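Local coordinates for protein putative ATP-dependent endonuclease of the OLD family (Thermus scotoductus, PDB 6P74) that degrades linear and supercoiled double-stranded DNA in the 5'-to-3' direction as a metal-dependent exonuclease with a DNA-stimulated ATPase, at residues T36-I41 against T272-E277. Numbering follows the deposited sequence.
Sequences TILRAI and TVIIEE
Leu38 lies across from Ile274, their CA atoms 7.2 Å apart, where helix 36-41 packs on strand 272-276 with axes 9.6 Å apart at closest and chain directions 145° apart. This is the P-loop NTPase core of the ABC-type ATPase domain: the segment belongs to helix 34-45, which follows the Walker A loop, and rests on the mixed sheet in which strand 272-276 runs between strands 135-138 and 304-308. Gly31 to Thr35, the inferred ATP site, span that loop and the first turn of the helix. The arrangement illustrates how alternate strand residues face a covering helix: Ile274 points at it, Ile275 away. Leu38 CD2 sits 3.9 Å from Ile274 CG2, the two side chains alongside each other and pointing opposite ways. Leu38 CD1 lies 3.8 Å from Ile275 O. One helical turn on, Ile41 CB is 3.7 Å from Ile274 CD1; Phe137 and Ile306, from the flanking strands, extend this buried apolar layer around Leu38. At the polar margin, Glu276 has CG anti to its backbone N (chi1 -156°) and an extended chain that takes the carboxylate beside the N-terminal end of the helix segment, near Arg39. Its OE2 accepts the His140 backbone N-H, and Arg56 of the second subunit packs on Glu276. Folded at its second torsion, Arg39 brings NH1 to 3.2 Å from Glu276 OE1, a salt bridge with guanidinium and carboxylate planes 66° apart.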
ATOM      1  N   THR A  36      -0.060  -9.013   5.789  1.00 89.06           N
ATOM      2  CA  THR A  36      -0.386  -8.127   6.896  1.00 77.86           C
ATOM      3  C   THR A  36       0.402  -8.493   8.150  1.00 78.55           C
ATOM      4  O   THR A  36       0.797  -7.612   8.919  1.00 76.21           O
ATOM      5  CB  THR A  36      -1.896  -8.164   7.138  1.00 80.23           C
ATOM      6  OG1 THR A  36      -2.578  -7.751   5.937  1.00 88.16           O
ATOM      7  CG2 THR A  36      -2.294  -7.251   8.292  1.00 74.86           C
ATOM      8  N   ILE A  37       0.657  -9.787   8.370  1.00 76.84           N
ATOM      9  CA  ILE A  37       1.576 -10.176   9.437  1.00 78.14           C
ATOM     10  C   ILE A  37       2.928  -9.500   9.239  1.00 77.78           C
ATOM     11  O   ILE A  37       3.478  -8.892  10.165  1.00 74.36           O
ATOM     12  CB  ILE A  37       1.718 -11.708   9.506  1.00 78.82           C
ATOM     13  CG1 ILE A  37       0.433 -12.337  10.059  1.00 83.63           C
ATOM     14  CG2 ILE A  37       2.933 -12.099  10.356  1.00 68.75           C
ATOM     15  CD1 ILE A  37       0.402 -13.851   9.997  1.00 77.49           C
ATOM     16  N   LEU A  38       3.488  -9.591   8.031  1.00 74.63           N
ATOM     17  CA  LEU A  38       4.792  -8.984   7.799  1.00 74.90           C
ATOM     18  C   LEU A  38       4.750  -7.473   8.006  1.00 79.82           C
ATOM     19  O   LEU A  38       5.676  -6.901   8.601  1.00 71.94           O
ATOM     20  CB  LEU A  38       5.294  -9.308   6.400  1.00 76.11           C
ATOM     21  CG  LEU A  38       5.460 -10.790   6.087  1.00 78.85           C
ATOM     22  CD1 LEU A  38       6.190 -10.936   4.774  1.00 71.01           C
ATOM     23  CD2 LEU A  38       6.215 -11.478   7.210  1.00 80.57           C
ATOM     24  N   ARG A  39       3.698  -6.800   7.510  1.00 78.27           N
ATOM     25  CA  ARG A  39       3.637  -5.343   7.651  1.00 82.77           C
ATOM     26  C   ARG A  39       3.543  -4.931   9.122  1.00 83.69           C
ATOM     27  O   ARG A  39       4.115  -3.909   9.526  1.00 80.97           O
ATOM     28  CB  ARG A  39       2.469  -4.773   6.849  1.00 81.15           C
ATOM     29  CG  ARG A  39       2.499  -5.144   5.363  1.00 90.89           C
ATOM     30  CD  ARG A  39       3.475  -4.305   4.527  1.00 99.35           C
ATOM     31  NE  ARG A  39       2.761  -3.509   3.526  1.00108.61           N
ATOM     32  CZ  ARG A  39       2.374  -3.956   2.331  1.00114.47           C
ATOM     33  NH1 ARG A  39       2.639  -5.202   1.956  1.00111.77           N
ATOM     34  NH2 ARG A  39       1.719  -3.150   1.505  1.00125.05           N
ATOM     35  N   ALA A  40       2.845  -5.726   9.941  1.00 73.71           N
ATOM     36  CA  ALA A  40       2.738  -5.409  11.357  1.00 75.90           C
ATOM     37  C   ALA A  40       4.106  -5.419  12.030  1.00 76.55           C
ATOM     38  O   ALA A  40       4.407  -4.543  12.856  1.00 73.62           O
ATOM     39  CB  ALA A  40       1.789  -6.389  12.048  1.00 78.15           C
ATOM     40  N   ILE A  41       4.945  -6.409  11.708  1.00 72.44           N
ATOM     41  CA  ILE A  41       6.297  -6.422  12.254  1.00 71.28           C
ATOM     42  C   ILE A  41       7.042  -5.172  11.817  1.00 78.57           C
ATOM     43  O   ILE A  41       7.711  -4.509  12.622  1.00 75.35           O
ATOM     44  CB  ILE A  41       7.041  -7.705  11.835  1.00 70.76           C
ATOM     45  CG1 ILE A  41       6.394  -8.941  12.469  1.00 63.66           C
ATOM     46  CG2 ILE A  41       8.528  -7.609  12.194  1.00 68.78           C
ATOM     47  CD1 ILE A  41       6.790 -10.293  11.800  1.00 61.98           C
ATOM     48  N   THR A 272      17.676  -9.833  12.029  1.00 72.93           N
ATOM     49  CA  THR A 272      16.402 -10.306  11.524  1.00 71.58           C
ATOM     50  C   THR A 272      16.079  -9.667  10.186  1.00 70.79           C
ATOM     51  O   THR A 272      16.089  -8.438  10.055  1.00 74.49           O
ATOM     52  CB  THR A 272      15.272 -10.023  12.511  1.00 70.66           C
ATOM     53  OG1 THR A 272      15.513 -10.749  13.721  1.00 72.16           O
ATOM     54  CG2 THR A 272      13.920 -10.476  11.897  1.00 70.79           C
ATOM     55  N   VAL A 273      15.744 -10.513   9.217  1.00 68.80           N
ATOM     56  CA  VAL A 273      15.403 -10.115   7.858  1.00 71.75           C
ATOM     57  C   VAL A 273      14.007 -10.633   7.557  1.00 63.05           C
ATOM     58  O   VAL A 273      13.701 -11.797   7.818  1.00 70.18           O
ATOM     59  CB  VAL A 273      16.404 -10.675   6.827  1.00 71.74           C
ATOM     60  CG1 VAL A 273      16.075 -10.163   5.442  1.00 69.01           C
ATOM     61  CG2 VAL A 273      17.831 -10.336   7.219  1.00 69.05           C
ATOM     62  N   ILE A 274      13.171  -9.774   7.011  1.00 66.27           N
ATOM     63  CA  ILE A 274      11.833 -10.136   6.591  1.00 67.17           C
ATOM     64  C   ILE A 274      11.797 -10.033   5.078  1.00 71.65           C
ATOM     65  O   ILE A 274      12.253  -9.029   4.515  1.00 71.12           O
ATOM     66  CB  ILE A 274      10.791  -9.222   7.247  1.00 72.19           C
ATOM     67  CG1 ILE A 274      10.761  -9.494   8.756  1.00 80.58           C
ATOM     68  CG2 ILE A 274       9.441  -9.403   6.589  1.00 73.65           C
ATOM     69  CD1 ILE A 274       9.769  -8.646   9.509  1.00 91.82           C
ATOM     70  N   ILE A 275      11.300 -11.073   4.413  1.00 69.56           N
ATOM     71  CA  ILE A 275      11.251 -11.068   2.955  1.00 59.24           C
ATOM     72  C   ILE A 275       9.844 -11.380   2.501  1.00 62.14           C
ATOM     73  O   ILE A 275       9.238 -12.371   2.928  1.00 67.26           O
ATOM     74  CB  ILE A 275      12.262 -12.039   2.330  1.00 62.05           C
ATOM     75  CG1 ILE A 275      13.651 -11.732   2.863  1.00 56.80           C
ATOM     76  CG2 ILE A 275      12.281 -11.865   0.810  1.00 62.61           C
ATOM     77  CD1 ILE A 275      14.709 -12.686   2.415  1.00 61.67           C
ATOM     78  N   GLU A 276       9.308 -10.493   1.684  1.00 68.48           N
ATOM     79  CA  GLU A 276       8.052 -10.705   0.986  1.00 72.80           C
ATOM     80  C   GLU A 276       8.362 -11.504  -0.279  1.00 76.14           C
ATOM     81  O   GLU A 276       8.967 -10.968  -1.212  1.00 71.61           O
ATOM     82  CB  GLU A 276       7.452  -9.344   0.668  1.00 71.45           C
ATOM     83  CG  GLU A 276       5.989  -9.285   0.466  1.00 89.21           C
ATOM     84  CD  GLU A 276       5.557  -7.875   0.100  1.00104.92           C
ATOM     85  OE1 GLU A 276       4.610  -7.364   0.735  1.00112.80           O
ATOM     86  OE2 GLU A 276       6.188  -7.278  -0.812  1.00107.04           O
ATOM     87  N   GLU A 277       8.006 -12.812  -0.292  1.00 68.88           N
ATOM     88  CA  GLU A 277       8.146 -13.686  -1.459  1.00 66.64           C
ATOM     89  C   GLU A 277       9.549 -13.929  -2.004  1.00 65.95           C
ATOM     90  O   GLU A 277       9.809 -13.703  -3.191  1.00 63.31           O
ATOM     91  CB  GLU A 277       7.274 -13.192  -2.607  1.00 64.59           C
ATOM     92  CG  GLU A 277       5.966 -13.879  -2.644  1.00 80.53           C
ATOM     93  CD  GLU A 277       4.863 -13.006  -2.150  1.00 92.81           C
ATOM     94  OE1 GLU A 277       4.575 -12.012  -2.853  1.00 97.45           O
ATOM     95  OE2 GLU A 277       4.297 -13.318  -1.072  1.00 96.85           O
TER